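Lmo2181 protein (Listeria monocytogenes serovar 1/2a, PDB 5JCV) is a class B sortase, a transpeptidase that cleaves the C-terminal sorting signal of surface proteins and attaches them covalently to the cell wall. Local coordinates at residues 68-73 with 159-164. Numbering follows the deposited sequence.
Sequences TIIYGH and RIITLS
I70 and T162 join the middle of two parallel strands: I70 N donates to T162 O (2.8 Å), almost straight in line with the carbonyl. The pairing is the usual parallel ladder: T68 and I70 each donate and accept, from I160 and T162 onward to S164, and G72 N closes the ladder on S164 O. It is tightest at the centre and slackens at both ends, where T68 N reaches I160 O at 3.2 Å and G72 N meets S164 O at 3.2 Å through a bent hydrogen bond (N-H...O 144°). A water 2.7 Å from both T68 OG1 and I160 O marks the first of these ends. On one face I70 packs against two residues of the partner strand: its CB lies alongside L163 CD2 (3.8 Å), and its CG1, set beside its own backbone N (chi1 -49°), meets I161 CD1 (3.9 Å), the two side chains crossing at a slant. The other face is more polar. There I69 CG1 lies beside T162 CB (3.9 Å), I69 CG2 sits over the rim of the Y71 ring, and the hydroxyl of T162 hydrogen-bonds to N67 and Q180, that of S164 to Y124 and that of Y71 to D56. The pair lies buried at the heart of the beta-barrel of the sortase domain, with strand 53-55 antiparallel beside 68-72 and strand 176-182 antiparallel beside 160-164.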
# COMPACT_ATOMS: atom_id res chain seq x y z
N THR A 68 13.77 -1.34 -10.72
CA THR A 68 12.34 -1.36 -10.75
C THR A 68 11.89 -0.56 -12.00
O THR A 68 12.29 0.61 -12.19
CB THR A 68 11.82 -0.63 -9.49
OG1 THR A 68 12.35 -1.26 -8.29
CG2 THR A 68 10.32 -0.61 -9.44
N ILE A 69 11.05 -1.18 -12.83
CA ILE A 69 10.65 -0.59 -14.11
C ILE A 69 9.16 -0.26 -14.13
O ILE A 69 8.31 -1.09 -13.77
CB ILE A 69 10.99 -1.51 -15.29
CG1 ILE A 69 12.50 -1.84 -15.31
CG2 ILE A 69 10.62 -0.90 -16.64
CD1 ILE A 69 12.79 -3.17 -15.95
N ILE A 70 8.88 0.96 -14.56
CA ILE A 70 7.55 1.48 -14.68
C ILE A 70 7.32 1.84 -16.16
O ILE A 70 8.09 2.59 -16.78
CB ILE A 70 7.37 2.77 -13.82
CG1 ILE A 70 7.87 2.61 -12.38
CG2 ILE A 70 5.90 3.16 -13.78
CD1 ILE A 70 7.20 1.46 -11.62
N TYR A 71 6.21 1.36 -16.69
CA TYR A 71 5.88 1.43 -18.07
C TYR A 71 4.65 2.32 -18.27
O TYR A 71 3.80 2.41 -17.40
CB TYR A 71 5.52 0.03 -18.57
CG TYR A 71 6.64 -0.98 -18.56
CD1 TYR A 71 7.70 -0.90 -19.48
CD2 TYR A 71 6.62 -2.03 -17.68
CE1 TYR A 71 8.73 -1.82 -19.47
CE2 TYR A 71 7.63 -2.97 -17.66
CZ TYR A 71 8.66 -2.86 -18.56
OH TYR A 71 9.63 -3.79 -18.52
N GLY A 72 4.56 2.96 -19.44
CA GLY A 72 3.33 3.66 -19.83
C GLY A 72 3.34 3.89 -21.33
O GLY A 72 4.38 3.86 -21.92
N HIS A 73 2.18 4.11 -21.94
CA HIS A 73 2.14 4.41 -23.38
C HIS A 73 2.71 5.76 -23.67
O HIS A 73 2.60 6.71 -22.88
CB HIS A 73 0.72 4.40 -23.92
CG HIS A 73 0.17 3.03 -24.17
ND1 HIS A 73 0.64 2.24 -25.20
CD2 HIS A 73 -0.81 2.33 -23.56
CE1 HIS A 73 -0.02 1.09 -25.19
NE2 HIS A 73 -0.90 1.12 -24.21
N ARG A 159 20.49 1.43 -5.81
CA ARG A 159 19.34 0.84 -6.50
C ARG A 159 18.65 1.90 -7.33
O ARG A 159 18.66 3.07 -6.97
CB ARG A 159 18.34 0.30 -5.50
CG ARG A 159 18.75 -0.99 -4.86
CD ARG A 159 17.61 -1.46 -3.95
NE ARG A 159 17.21 -0.32 -3.12
CZ ARG A 159 17.81 0.04 -1.98
NH1 ARG A 159 18.80 -0.73 -1.49
NH2 ARG A 159 17.41 1.14 -1.34
N ILE A 160 18.01 1.47 -8.42
CA ILE A 160 17.43 2.43 -9.39
C ILE A 160 16.00 2.18 -9.80
O ILE A 160 15.39 1.16 -9.50
CB ILE A 160 18.26 2.51 -10.68
CG1 ILE A 160 18.06 1.26 -11.53
CG2 ILE A 160 19.73 2.72 -10.38
CD1 ILE A 160 18.94 1.26 -12.76
N ILE A 161 15.45 3.18 -10.46
CA ILE A 161 14.12 3.09 -11.03
C ILE A 161 14.21 3.55 -12.48
O ILE A 161 14.94 4.49 -12.79
CB ILE A 161 13.08 3.84 -10.19
CG1 ILE A 161 11.77 4.03 -10.96
CG2 ILE A 161 13.61 5.16 -9.74
CD1 ILE A 161 10.57 4.28 -10.09
N THR A 162 13.50 2.83 -13.36
CA THR A 162 13.52 3.05 -14.79
C THR A 162 12.11 3.39 -15.21
O THR A 162 11.16 2.63 -14.91
CB THR A 162 13.97 1.78 -15.57
OG1 THR A 162 15.25 1.35 -15.10
CG2 THR A 162 14.08 2.04 -17.04
N LEU A 163 11.97 4.53 -15.87
CA LEU A 163 10.73 4.86 -16.51
C LEU A 163 10.89 4.59 -18.01
O LEU A 163 11.84 5.03 -18.63
CB LEU A 163 10.40 6.31 -16.22
CG LEU A 163 10.32 6.75 -14.78
CD1 LEU A 163 9.86 8.17 -14.75
CD2 LEU A 163 9.38 5.95 -13.89
N SER A 164 9.94 3.87 -18.60
CA SER A 164 10.01 3.53 -20.03
C SER A 164 8.67 3.52 -20.71
O SER A 164 7.67 3.03 -20.14
CB SER A 164 10.58 2.13 -20.16
OG SER A 164 10.68 1.69 -21.51
O HOH W 1 14.84 -0.69 -7.57